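Local coordinates for multicopper oxidase (Uncultured bacterium, PDB 4E9X), which probably takes electrons from substrates at a mononuclear copper and passes them to a trinuclear copper cluster that reduces dioxygen to water, at residues Glu11-Ile15 and Phe313-Glu318; Lys138-Met142 and Pro180-Lys184; Phe193-Gly198 and Val229-Glu235; Asn245-Phe249 and Val278-Tyr284. All coordinates share one frame; numbering follows the deposited sequence. Where two conformers were deposited one is given.

Contact 1 (Glu11-Ile15 and Phe313-Glu318); sequences EEVTI and FKGEFE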
loop_
_atom_site.group_PDB
_atom_site.type_symbol
_atom_site.label_atom_id
_atom_site.label_comp_id
_atom_site.label_asym_id
_atom_site.label_seq_id
_atom_site.Cartn_x
_atom_site.Cartn_y
_atom_site.Cartn_z
ATOM N N GLU A 11 -9.956 27.937 -12.228
ATOM C CA GLU A 11 -9.773 28.339 -13.624
ATOM C C GLU A 11 -9.661 27.136 -14.537
ATOM O O GLU A 11 -9.093 26.111 -14.127
ATOM C CB GLU A 11 -8.478 29.177 -13.788
ATOM C CG GLU A 11 -8.466 30.396 -12.861
ATOM C CD GLU A 11 -9.428 31.513 -13.200
ATOM O OE1 GLU A 11 -10.003 31.549 -14.308
ATOM O OE2 GLU A 11 -9.642 32.412 -12.304
ATOM N N GLU A 12 -10.141 27.258 -15.784
ATOM C CA GLU A 12 -9.886 26.253 -16.792
ATOM C C GLU A 12 -8.596 26.645 -17.508
ATOM O O GLU A 12 -8.531 27.661 -18.183
ATOM C CB GLU A 12 -11.042 26.188 -17.811
ATOM C CG GLU A 12 -12.302 25.683 -17.135
ATOM C CD GLU A 12 -13.511 25.533 -18.017
ATOM O OE1 GLU A 12 -13.450 25.803 -19.242
ATOM O OE2 GLU A 12 -14.552 25.087 -17.478
ATOM N N VAL A 13 -7.572 25.802 -17.312
ATOM C CA VAL A 13 -6.290 26.011 -17.966
ATOM C C VAL A 13 -5.778 24.674 -18.460
ATOM O O VAL A 13 -6.295 23.595 -18.078
ATOM C CB VAL A 13 -5.240 26.684 -17.036
ATOM C CG1 VAL A 13 -5.695 28.066 -16.606
ATOM C CG2 VAL A 13 -4.946 25.821 -15.792
ATOM N N THR A 14 -4.770 24.743 -19.335
ATOM C CA THR A 14 -4.051 23.554 -19.815
ATOM C C THR A 14 -2.583 23.607 -19.325
ATOM O O THR A 14 -1.910 24.626 -19.467
ATOM C CB THR A 14 -4.100 23.533 -21.362
ATOM O OG1 THR A 14 -5.470 23.450 -21.794
ATOM C CG2 THR A 14 -3.338 22.355 -21.955
ATOM N N ILE A 15 -2.149 22.476 -18.788
ATOM C CA ILE A 15 -0.795 22.384 -18.282
ATOM C C ILE A 15 -0.014 21.392 -19.095
ATOM O O ILE A 15 -0.589 20.495 -19.668
ATOM C CB ILE A 15 -0.748 22.003 -16.753
ATOM C CG1 ILE A 15 -1.506 20.714 -16.491
ATOM C CG2 ILE A 15 -1.278 23.168 -15.933
ATOM C CD1 ILE A 15 -1.247 20.169 -15.076
ATOM N N PHE A 313 4.013 26.596 -11.989
ATOM C CA PHE A 313 2.879 25.651 -11.951
ATOM C C PHE A 313 1.698 26.168 -12.751
ATOM O O PHE A 313 0.664 25.473 -12.827
ATOM C CB PHE A 313 2.418 25.489 -10.498
ATOM C CG PHE A 313 3.476 24.882 -9.576
ATOM C CD1 PHE A 313 4.464 24.054 -10.043
ATOM C CD2 PHE A 313 3.386 25.150 -8.219
ATOM C CE1 PHE A 313 5.344 23.501 -9.122
ATOM C CE2 PHE A 313 4.281 24.599 -7.299
ATOM C CZ PHE A 313 5.278 23.729 -7.768
ATOM N N LYS A 314 1.770 27.357 -13.338
ATOM C CA LYS A 314 0.622 27.925 -14.049
ATOM C C LYS A 314 0.351 27.300 -15.416
ATOM O O LYS A 314 1.302 26.962 -16.139
ATOM C CB LYS A 314 0.848 29.434 -14.283
ATOM C CG LYS A 314 0.646 30.207 -12.965
ATOM C CD LYS A 314 1.093 31.634 -13.287
ATOM C CE LYS A 314 1.029 32.600 -12.160
ATOM N NZ LYS A 314 -0.395 32.938 -12.003
ATOM N N GLY A 315 -0.950 27.136 -15.738
ATOM C CA GLY A 315 -1.302 26.627 -17.070
ATOM C C GLY A 315 -1.731 27.799 -17.948
ATOM O O GLY A 315 -1.741 28.978 -17.574
ATOM N N GLU A 316 -2.094 27.420 -19.175
ATOM C CA GLU A 316 -2.463 28.360 -20.217
ATOM C C GLU A 316 -3.988 28.426 -20.331
ATOM O O GLU A 316 -4.682 27.390 -20.416
ATOM C CB GLU A 316 -1.848 27.901 -21.561
ATOM C CG GLU A 316 -0.326 27.912 -21.566
ATOM C CD GLU A 316 0.269 27.484 -22.914
ATOM O OE1 GLU A 316 -0.490 27.107 -23.846
ATOM O OE2 GLU A 316 1.517 27.532 -22.999
ATOM N N PHE A 317 -4.554 29.639 -20.327
ATOM C CA PHE A 317 -5.974 29.863 -20.545
ATOM C C PHE A 317 -6.382 29.624 -22.000
ATOM O O PHE A 317 -5.535 29.815 -22.895
ATOM C CB PHE A 317 -6.297 31.319 -20.210
ATOM C CG PHE A 317 -6.335 31.554 -18.706
ATOM C CD1 PHE A 317 -7.515 31.403 -18.000
ATOM C CD2 PHE A 317 -5.185 31.930 -18.027
ATOM C CE1 PHE A 317 -7.590 31.655 -16.623
ATOM C CE2 PHE A 317 -5.227 32.178 -16.628
ATOM C CZ PHE A 317 -6.423 32.005 -15.944
ATOM N N GLU A 318 -7.604 29.253 -22.340
ATOM C CA GLU A 318 -8.005 29.283 -23.745
ATOM C C GLU A 318 -7.983 30.677 -24.343
ATOM O O GLU A 318 -8.324 31.586 -23.542
ATOM C CB GLU A 318 -9.438 28.722 -23.786
ATOM C CG GLU A 318 -9.421 27.241 -23.405
ATOM C CD GLU A 318 -8.533 26.471 -24.405
ATOM O OE1 GLU A 318 -8.946 26.393 -25.618
ATOM O OE2 GLU A 318 -7.464 25.981 -23.977
HETATM O O HOH W 1 -9.593 28.892 -20.294
#
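The carbonyl oxygen T14 O accepts E316 N at 2.8 Å, and T14 N answers by donating to E316 O at 2.9 Å. This reciprocal, antiparallel hydrogen-bonded pair illustrates strand addition: the last modelled residues of the chain join, as a short, weakly bonded strand, strand 3-18 of the first cupredoxin-like domain, whose E11, V13 and I15 are bonded through their backbones to strand 21-28. E316 O also takes a CA-H...O contact, with V13 CA 3.2 Å away. Without a side chain, G315 lets I15 CG2 settle 3.6 Å from its CA.

The ring of F317 folds back over the strand. V13 CG1 stands almost on the ring normal, 3.9 Å from the F317 centroid, a CH-pi contact; its place beside the backbone N (chi1 -62°) puts this methyl over the ring centre. E11, bent at chi2, brings OE1 to the ring edge, 3.3 Å from F317 CE1, with carboxylate and ring planes 65° apart. The other oxygen, E11 OE2, is held by T9 and N52. Past the ring a water bridges the two segments, donating to E12 O at 2.7 Å and accepting from E318 N at 2.9 Å.

Contact 2 (Lys138-Met142 and Pro180-Lys184); sequences KDVIM and PLRVK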
loop_
_atom_site.group_PDB
_atom_site.type_symbol
_atom_site.label_atom_id
_atom_site.label_comp_id
_atom_site.label_asym_id
_atom_site.label_seq_id
_atom_site.Cartn_x
_atom_site.Cartn_y
_atom_site.Cartn_z
ATOM N N LYS A 138 15.835 23.487 4.614
ATOM C CA LYS A 138 15.103 23.494 3.344
ATOM C C LYS A 138 13.854 22.634 3.514
ATOM O O LYS A 138 13.983 21.526 4.040
ATOM C CB LYS A 138 15.972 22.901 2.247
ATOM C CG LYS A 138 15.366 23.094 0.841
ATOM C CD LYS A 138 16.167 22.292 -0.174
ATOM C CE LYS A 138 17.655 22.684 -0.229
ATOM N NZ LYS A 138 17.752 24.151 -0.486
ATOM N N ASP A 139 12.717 23.157 3.107
ATOM C CA ASP A 139 11.408 22.497 3.223
ATOM C C ASP A 139 10.912 22.254 1.833
ATOM O O ASP A 139 11.021 23.163 0.993
ATOM C CB ASP A 139 10.519 23.412 4.093
ATOM C CG ASP A 139 9.271 22.779 4.642
ATOM O OD1 ASP A 139 8.934 21.625 4.342
ATOM O OD2 ASP A 139 8.600 23.502 5.429
ATOM N N VAL A 140 10.435 21.050 1.557
ATOM C CA VAL A 140 10.164 20.544 0.218
ATOM C C VAL A 140 8.798 19.874 0.188
ATOM O O VAL A 140 8.541 18.978 0.970
ATOM C CB VAL A 140 11.253 19.493 -0.122
ATOM C CG1 VAL A 140 11.037 18.767 -1.448
ATOM C CG2 VAL A 140 12.650 20.170 -0.100
ATOM N N ILE A 141 7.969 20.296 -0.758
ATOM C CA ILE A 141 6.639 19.684 -0.968
ATOM C C ILE A 141 6.677 18.844 -2.203
ATOM O O ILE A 141 7.049 19.342 -3.277
ATOM C CB ILE A 141 5.580 20.799 -1.056
ATOM C CG1 ILE A 141 5.264 21.332 0.372
ATOM C CG2 ILE A 141 4.295 20.348 -1.772
ATOM C CD1 ILE A 141 4.456 22.613 0.412
ATOM N N MET A 142 6.250 17.590 -2.093
ATOM C CA MET A 142 6.147 16.646 -3.216
ATOM C C MET A 142 4.749 16.042 -3.276
ATOM O O MET A 142 4.397 15.164 -2.466
ATOM C CB MET A 142 7.165 15.495 -3.099
ATOM C CG MET A 142 8.611 16.032 -3.251
ATOM S SD MET A 142 9.715 14.642 -3.481
ATOM C CE MET A 142 11.340 15.387 -3.359
ATOM N N PRO A 180 15.376 19.388 -10.367
ATOM C CA PRO A 180 16.214 18.830 -9.310
ATOM C C PRO A 180 15.944 19.478 -7.975
ATOM O O PRO A 180 15.470 20.616 -7.856
ATOM C CB PRO A 180 17.663 19.196 -9.777
ATOM C CG PRO A 180 17.481 20.414 -10.672
ATOM C CD PRO A 180 16.140 20.189 -11.352
ATOM N N LEU A 181 16.291 18.727 -6.933
ATOM C CA LEU A 181 16.258 19.177 -5.529
ATOM C C LEU A 181 17.708 19.520 -5.201
ATOM O O LEU A 181 18.554 18.623 -4.981
ATOM C CB LEU A 181 15.655 18.071 -4.664
ATOM C CG LEU A 181 15.120 18.386 -3.277
ATOM C CD1 LEU A 181 14.365 17.198 -2.680
ATOM C CD2 LEU A 181 16.240 18.814 -2.343
ATOM N N ARG A 182 18.044 20.826 -5.223
ATOM C CA ARG A 182 19.428 21.267 -5.067
ATOM C C ARG A 182 19.735 21.541 -3.610
ATOM O O ARG A 182 19.005 22.291 -2.937
ATOM C CB ARG A 182 19.731 22.514 -5.939
ATOM C CG ARG A 182 19.667 22.116 -7.417
ATOM C CD ARG A 182 20.223 23.234 -8.297
ATOM N NE ARG A 182 20.259 22.837 -9.678
ATOM C CZ ARG A 182 20.464 23.661 -10.686
ATOM N NH1 ARG A 182 20.616 24.949 -10.492
ATOM N NH2 ARG A 182 20.479 23.194 -11.945
ATOM N N VAL A 183 20.797 20.916 -3.132
ATOM C CA VAL A 183 21.228 21.035 -1.724
ATOM C C VAL A 183 22.698 21.335 -1.697
ATOM O O VAL A 183 23.398 21.237 -2.699
ATOM C CB VAL A 183 20.950 19.745 -0.925
ATOM C CG1 VAL A 183 19.424 19.446 -0.999
ATOM C CG2 VAL A 183 21.788 18.581 -1.443
ATOM N N LYS A 184 23.195 21.667 -0.508
ATOM C CA LYS A 184 24.640 21.684 -0.273
ATOM C C LYS A 184 24.903 20.892 1.006
ATOM O O LYS A 184 24.037 20.697 1.856
ATOM C CB LYS A 184 25.234 23.090 -0.195
ATOM C CG LYS A 184 24.793 23.823 1.060
ATOM C CD LYS A 184 25.492 25.191 1.065
ATOM C CE LYS A 184 25.301 25.893 2.384
ATOM N NZ LYS A 184 26.141 27.154 2.422
HETATM O O HOH W 2 16.311 23.990 -2.908
#
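L181 is the hub of the contact, and the two branches of its side chain, in the conformer described, serve different neighbours. CD1 meets the terminal methyl of M142, which crosses it at about a right angle with M142 CE 3.6 Å from L181 CD1. The same branch faces V140 tip to tip, V140 CG1 lying 3.9 Å from L181 CD1. CD2 turns instead to the aliphatic chain of K138, which runs alongside in the opposite sense. The lysine leaves the strand extended and then bends twice (chi3 -59°, chi4 -55°), which lays K138 CE 3.8 Å from V183 CG1 and 3.1 Å from R182 O. NZ is near that carbonyl at a poor angle; the link is made instead by a water, which accepts from K138 NZ at 2.8 Å and donates to R182 O at 3.2 Å.

Such side-chain meshing between backbones that share no bonds is how the layers of a beta sandwich are joined. Strand 138-147 belongs to the six-stranded sheet of the second cupredoxin-like domain and strand 181-183 to its five-stranded partner. The two segments run antiparallel, 171° between their directions, with axes 9.9 Å apart at closest approach.

Further out, F251 of strand 248-253 packs on both M142 and L181. Backbone bonds to K190 and R192 seat K138, V140 and M142 in their sheet. R182 sends its guanidinium the other way, into a salt bridge with E274 and a cation-pi contact with Y291.

Contact 3 (Phe193-Gly198 and Val229-Glu235); sequences FFGAGG and VLVSPGE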
loop_
_atom_site.group_PDB
_atom_site.type_symbol
_atom_site.label_atom_id
_atom_site.label_comp_id
_atom_site.label_asym_id
_atom_site.label_seq_id
_atom_site.Cartn_x
_atom_site.Cartn_y
_atom_site.Cartn_z
ATOM N N PHE A 193 5.632 14.463 1.665
ATOM C CA PHE A 193 5.034 13.696 0.575
ATOM C C PHE A 193 3.501 13.724 0.690
ATOM O O PHE A 193 2.991 13.529 1.798
ATOM C CB PHE A 193 5.446 12.211 0.643
ATOM C CG PHE A 193 6.934 11.933 0.544
ATOM C CD1 PHE A 193 7.665 12.295 -0.601
ATOM C CD2 PHE A 193 7.584 11.256 1.533
ATOM C CE1 PHE A 193 9.012 11.990 -0.708
ATOM C CE2 PHE A 193 8.957 10.976 1.440
ATOM C CZ PHE A 193 9.665 11.293 0.284
ATOM N N PHE A 194 2.840 13.879 -0.445
ATOM C CA PHE A 194 1.373 13.853 -0.465
ATOM C C PHE A 194 0.871 12.876 -1.509
ATOM O O PHE A 194 1.320 12.938 -2.680
ATOM C CB PHE A 194 0.784 15.225 -0.836
ATOM C CG PHE A 194 1.182 16.429 -0.035
ATOM C CD1 PHE A 194 0.218 17.190 0.610
ATOM C CD2 PHE A 194 2.517 16.859 0.036
ATOM C CE1 PHE A 194 0.538 18.378 1.281
ATOM C CE2 PHE A 194 2.868 18.039 0.665
ATOM C CZ PHE A 194 1.867 18.808 1.262
ATOM N N GLY A 195 -0.080 12.035 -1.085
ATOM C CA GLY A 195 -0.781 11.187 -2.049
ATOM C C GLY A 195 -1.965 11.983 -2.632
ATOM O O GLY A 195 -3.120 11.829 -2.208
ATOM N N ALA A 196 -1.676 12.879 -3.584
ATOM C CA ALA A 196 -2.722 13.807 -4.018
ATOM C C ALA A 196 -3.664 13.162 -5.017
ATOM O O ALA A 196 -4.862 13.434 -4.978
ATOM C CB ALA A 196 -2.048 15.027 -4.632
ATOM N N GLY A 197 -3.187 12.285 -5.907
ATOM C CA GLY A 197 -4.018 11.593 -6.872
ATOM C C GLY A 197 -4.451 10.216 -6.392
ATOM O O GLY A 197 -4.445 9.918 -5.186
ATOM N N GLY A 198 -4.815 9.367 -7.359
ATOM C CA GLY A 198 -5.405 8.074 -7.112
ATOM C C GLY A 198 -4.410 6.917 -7.017
ATOM O O GLY A 198 -4.853 5.766 -6.851
ATOM N N VAL A 229 9.429 5.099 1.058
ATOM C CA VAL A 229 8.242 5.419 1.828
ATOM C C VAL A 229 7.029 5.299 0.923
ATOM O O VAL A 229 6.925 6.009 -0.104
ATOM C CB VAL A 229 8.337 6.878 2.345
ATOM C CG1 VAL A 229 7.034 7.303 3.000
ATOM C CG2 VAL A 229 9.503 7.039 3.347
ATOM N N LEU A 230 6.094 4.431 1.278
ATOM C CA LEU A 230 4.884 4.214 0.484
ATOM C C LEU A 230 3.850 5.283 0.830
ATOM O O LEU A 230 3.498 5.449 2.001
ATOM C CB LEU A 230 4.281 2.843 0.797
ATOM C CG LEU A 230 3.120 2.422 -0.102
ATOM C CD1 LEU A 230 3.660 2.247 -1.529
ATOM C CD2 LEU A 230 2.457 1.137 0.423
ATOM N N VAL A 231 3.403 5.983 -0.223
ATOM C CA VAL A 231 2.436 7.060 -0.040
ATOM C C VAL A 231 1.198 6.744 -0.861
ATOM O O VAL A 231 1.310 6.520 -2.064
ATOM C CB VAL A 231 3.064 8.383 -0.547
ATOM C CG1 VAL A 231 2.112 9.555 -0.340
ATOM C CG2 VAL A 231 4.431 8.641 0.109
ATOM N N SER A 232 0.041 6.675 -0.230
ATOM C CA SER A 232 -1.204 6.280 -0.875
ATOM C C SER A 232 -2.195 7.445 -0.840
ATOM O O SER A 232 -1.937 8.444 -0.120
ATOM C CB SER A 232 -1.731 5.006 -0.218
ATOM O OG SER A 232 -2.542 5.175 0.905
ATOM N N PRO A 233 -3.275 7.360 -1.583
ATOM C CA PRO A 233 -4.194 8.528 -1.679
ATOM C C PRO A 233 -4.688 9.036 -0.335
ATOM O O PRO A 233 -5.194 8.321 0.527
ATOM C CB PRO A 233 -5.350 7.977 -2.518
ATOM C CG PRO A 233 -4.635 6.977 -3.429
ATOM C CD PRO A 233 -3.680 6.276 -2.491
ATOM N N GLY A 234 -4.538 10.372 -0.177
ATOM C CA GLY A 234 -4.978 11.044 1.024
ATOM C C GLY A 234 -3.885 11.262 2.057
ATOM O O GLY A 234 -3.967 12.206 2.847
ATOM N N GLU A 235 -2.867 10.377 2.030
ATOM C CA GLU A 235 -1.874 10.399 3.097
ATOM C C GLU A 235 -0.831 11.494 2.936
ATOM O O GLU A 235 -0.559 11.919 1.824
ATOM C CB GLU A 235 -1.089 9.086 3.132
ATOM C CG GLU A 235 -1.969 7.837 3.346
ATOM C CD GLU A 235 -1.004 6.686 3.629
ATOM O OE1 GLU A 235 -0.500 6.161 2.642
ATOM O OE2 GLU A 235 -0.690 6.388 4.784
#
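A type II beta turn from S232 to E235 docks against the end of strand 187-195, with the nearest atoms of G234 and a bound copper ion about 5 Å apart. Two backbone bonds pin the turn to a single residue, G195. Its amide G195 N donates to E235 O at 3.0 Å, and its oxygen G195 O takes G234 N at 2.9 Å. G195 is itself the centre of an inverse gamma turn, the point where the strand gives way to loop, and as a glycine it lets S232 O approach its CA.

Hydrophobic groups fill the joint on one flank. The two methyls of V231 serve different neighbours: CG1, anti to the backbone N (chi1 -178°), lies 3.4 Å from G195 N, while CG2 touches F193 CB at 3.7 Å. P233 lays its ring on the loop beyond, with P233 CG 3.6 Å from G198 C.

The turn is braced from within. E235 N bonds to S232 O at 3.0 Å, and E235 OE1 accepts S232 N on its anti side; in the conformer described, S232 OG also donates to it from above the carboxylate plane. E235 OE2 is gripped by K215 and Y237. Across the interface, V255 of the second subunit packs on P233. With glycine at its third position in a positive-phi conformation, this is a classic type II turn, here carrying the chain between the two sheets of a cupredoxin-like beta sandwich.

Contact 4 (Asn245-Phe249 and Val278-Tyr284); sequences NPGRF and VPVDDWY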
loop_
_atom_site.group_PDB
_atom_site.type_symbol
_atom_site.label_atom_id
_atom_site.label_comp_id
_atom_site.label_asym_id
_atom_site.label_seq_id
_atom_site.Cartn_x
_atom_site.Cartn_y
_atom_site.Cartn_z
ATOM N N ASN A 245 26.095 13.757 2.219
ATOM C CA ASN A 245 26.725 12.786 1.319
ATOM C C ASN A 245 26.746 13.308 -0.095
ATOM O O ASN A 245 25.904 12.970 -0.933
ATOM C CB ASN A 245 25.906 11.499 1.359
ATOM C CG ASN A 245 26.550 10.436 0.470
ATOM O OD1 ASN A 245 27.740 10.535 0.064
ATOM N ND2 ASN A 245 25.772 9.387 0.170
ATOM N N PRO A 246 27.689 14.201 -0.400
ATOM C CA PRO A 246 27.619 14.867 -1.728
ATOM C C PRO A 246 27.713 13.889 -2.894
ATOM O O PRO A 246 28.595 13.027 -2.974
ATOM C CB PRO A 246 28.891 15.775 -1.704
ATOM C CG PRO A 246 28.988 16.125 -0.227
ATOM C CD PRO A 246 28.715 14.803 0.479
ATOM N N GLY A 247 26.848 14.092 -3.863
ATOM C CA GLY A 247 26.757 13.288 -5.075
ATOM C C GLY A 247 25.621 13.823 -5.940
ATOM O O GLY A 247 25.057 14.895 -5.610
ATOM N N ARG A 248 25.273 13.102 -6.974
ATOM C CA ARG A 248 24.019 13.306 -7.688
ATOM C C ARG A 248 23.202 12.029 -7.432
ATOM O O ARG A 248 23.567 10.963 -7.941
ATOM C CB ARG A 248 24.182 13.528 -9.182
ATOM C CG ARG A 248 24.910 14.814 -9.512
ATOM C CD ARG A 248 24.882 15.188 -10.994
ATOM N NE ARG A 248 25.507 14.190 -11.858
ATOM C CZ ARG A 248 26.771 14.295 -12.314
ATOM N NH1 ARG A 248 27.563 15.325 -11.994
ATOM N NH2 ARG A 248 27.223 13.337 -13.102
ATOM N N PHE A 249 22.153 12.174 -6.631
ATOM C CA PHE A 249 21.412 11.019 -6.146
ATOM C C PHE A 249 19.950 11.097 -6.556
ATOM O O PHE A 249 19.181 11.929 -6.091
ATOM C CB PHE A 249 21.555 10.957 -4.614
ATOM C CG PHE A 249 22.914 10.396 -4.198
ATOM C CD1 PHE A 249 23.267 9.082 -4.478
ATOM C CD2 PHE A 249 23.790 11.211 -3.480
ATOM C CE1 PHE A 249 24.468 8.587 -4.030
ATOM C CE2 PHE A 249 25.025 10.689 -3.038
ATOM C CZ PHE A 249 25.346 9.355 -3.317
ATOM N N VAL A 278 29.299 19.211 -6.439
ATOM C CA VAL A 278 29.754 18.086 -7.290
ATOM C C VAL A 278 29.963 18.568 -8.705
ATOM O O VAL A 278 29.039 19.125 -9.338
ATOM C CB VAL A 278 28.704 16.944 -7.239
ATOM C CG1 VAL A 278 29.156 15.821 -8.194
ATOM C CG2 VAL A 278 28.531 16.442 -5.816
ATOM N N PRO A 279 31.132 18.426 -9.307
ATOM C CA PRO A 279 31.296 18.898 -10.692
ATOM C C PRO A 279 30.382 18.178 -11.651
ATOM O O PRO A 279 30.117 16.983 -11.517
ATOM C CB PRO A 279 32.773 18.552 -10.998
ATOM C CG PRO A 279 33.423 18.501 -9.660
ATOM C CD PRO A 279 32.369 17.873 -8.768
ATOM N N VAL A 280 29.844 18.904 -12.622
ATOM C CA VAL A 280 28.864 18.349 -13.559
ATOM C C VAL A 280 29.505 17.688 -14.757
ATOM O O VAL A 280 30.270 18.256 -15.495
ATOM C CB VAL A 280 27.924 19.499 -14.005
ATOM C CG1 VAL A 280 26.936 19.028 -15.051
ATOM C CG2 VAL A 280 27.233 20.144 -12.799
ATOM N N ASP A 281 29.163 16.446 -15.063
ATOM C CA ASP A 281 29.681 15.716 -16.197
ATOM C C ASP A 281 28.957 16.085 -17.486
ATOM O O ASP A 281 27.768 16.424 -17.377
ATOM C CB ASP A 281 29.553 14.203 -15.969
ATOM C CG ASP A 281 30.456 13.849 -14.762
ATOM O OD1 ASP A 281 31.662 13.654 -14.957
ATOM O OD2 ASP A 281 29.929 13.790 -13.621
ATOM N N ASP A 282 29.599 16.048 -18.637
ATOM C CA ASP A 282 28.968 16.430 -19.905
ATOM C C ASP A 282 27.777 15.507 -20.222
ATOM O O ASP A 282 26.917 15.983 -20.957
ATOM C CB ASP A 282 29.911 16.331 -21.130
ATOM C CG ASP A 282 30.901 17.475 -21.142
ATOM O OD1 ASP A 282 30.774 18.468 -20.403
ATOM O OD2 ASP A 282 31.867 17.392 -21.949
ATOM N N TRP A 283 27.800 14.270 -19.680
ATOM C CA TRP A 283 26.740 13.297 -20.014
ATOM C C TRP A 283 25.578 13.354 -19.026
ATOM O O TRP A 283 24.605 12.603 -19.177
ATOM C CB TRP A 283 27.248 11.844 -20.109
ATOM C CG TRP A 283 28.244 11.518 -19.054
ATOM C CD1 TRP A 283 29.615 11.503 -19.178
ATOM C CD2 TRP A 283 27.967 11.158 -17.697
ATOM N NE1 TRP A 283 30.173 11.152 -17.958
ATOM C CE2 TRP A 283 29.167 10.933 -17.049
ATOM C CE3 TRP A 283 26.744 10.997 -17.012
ATOM C CZ2 TRP A 283 29.250 10.557 -15.705
ATOM C CZ3 TRP A 283 26.835 10.628 -15.665
ATOM C CH2 TRP A 283 28.064 10.409 -15.026
ATOM N N TYR A 284 25.693 14.248 -18.034
ATOM C CA TYR A 284 24.601 14.322 -17.039
ATOM C C TYR A 284 23.317 14.778 -17.688
ATOM O O TYR A 284 23.263 15.809 -18.377
ATOM C CB TYR A 284 25.001 15.275 -15.888
ATOM C CG TYR A 284 23.900 15.500 -14.863
ATOM C CD1 TYR A 284 23.185 14.398 -14.354
ATOM C CD2 TYR A 284 23.548 16.762 -14.385
ATOM C CE1 TYR A 284 22.198 14.596 -13.429
ATOM C CE2 TYR A 284 22.552 16.958 -13.464
ATOM C CZ TYR A 284 21.863 15.845 -12.987
ATOM O OH TYR A 284 20.867 16.016 -12.055
HETATM O O HOH W 3 26.933 17.639 -10.474
#
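The guanidinium of R248 carries Y284 on one face and a rim of acceptors at its edge. The tyrosine ring is tilted 31° to it, giving an off-centre cation-pi contact, while R248 CD sits squarely over the ring centre, 3.6 Å from the Y284 centroid, as a CH-pi partner. The bend at chi3 (-61°) lets methylene and guanidinium share this one aromatic face.

At the edge, R248 NH2 forms a salt bridge with D281 OD2 at 2.8 Å; the oxygen is met on its anti side, and the guanidinium and carboxylate planes are 72° apart. R248 NH1 adds a weak bond to P279 O and also donates to a water at 2.8 Å, which in turn donates to V278 O. W283 CH2 lies in the guanidinium plane, 3.6 Å from R248 NH2. Alongside, V278 CG2 packs on the backbone at G247 N, 3.5 Å away.

R248 thus gathers a turning loop, including the type I turn D281-Y284, around one charge. NH2 also bonds V78 O of the third subunit, so the cluster is part of a subunit interface. Y284 OH reaches E274, and R248 and Y284 both rest on V272 of strand 270-275, the sheet neighbour of strand 248-253.

Contact 1 closes the longest loop, tying the C-terminal end to a strand of the first domain; contacts 2, 3 and 4 are all nested within it along the chain. Contacts 2 and 3 follow in series, their centres about 19 Å apart, and touch where strands 138-147 and 187-195 lie side by side: F194 N probably bonds M142 O. Contact 4 lies about 16 Å from contact 2, centre to centre, and reaches the same five-stranded sheet, as does contact 3. All three thus lie in one cupredoxin-like sandwich, from its interior to its edge. Contacts 3 and 4, about 29 Å apart between centres, both border neighbouring subunits, linking the domain's packing to the trimer.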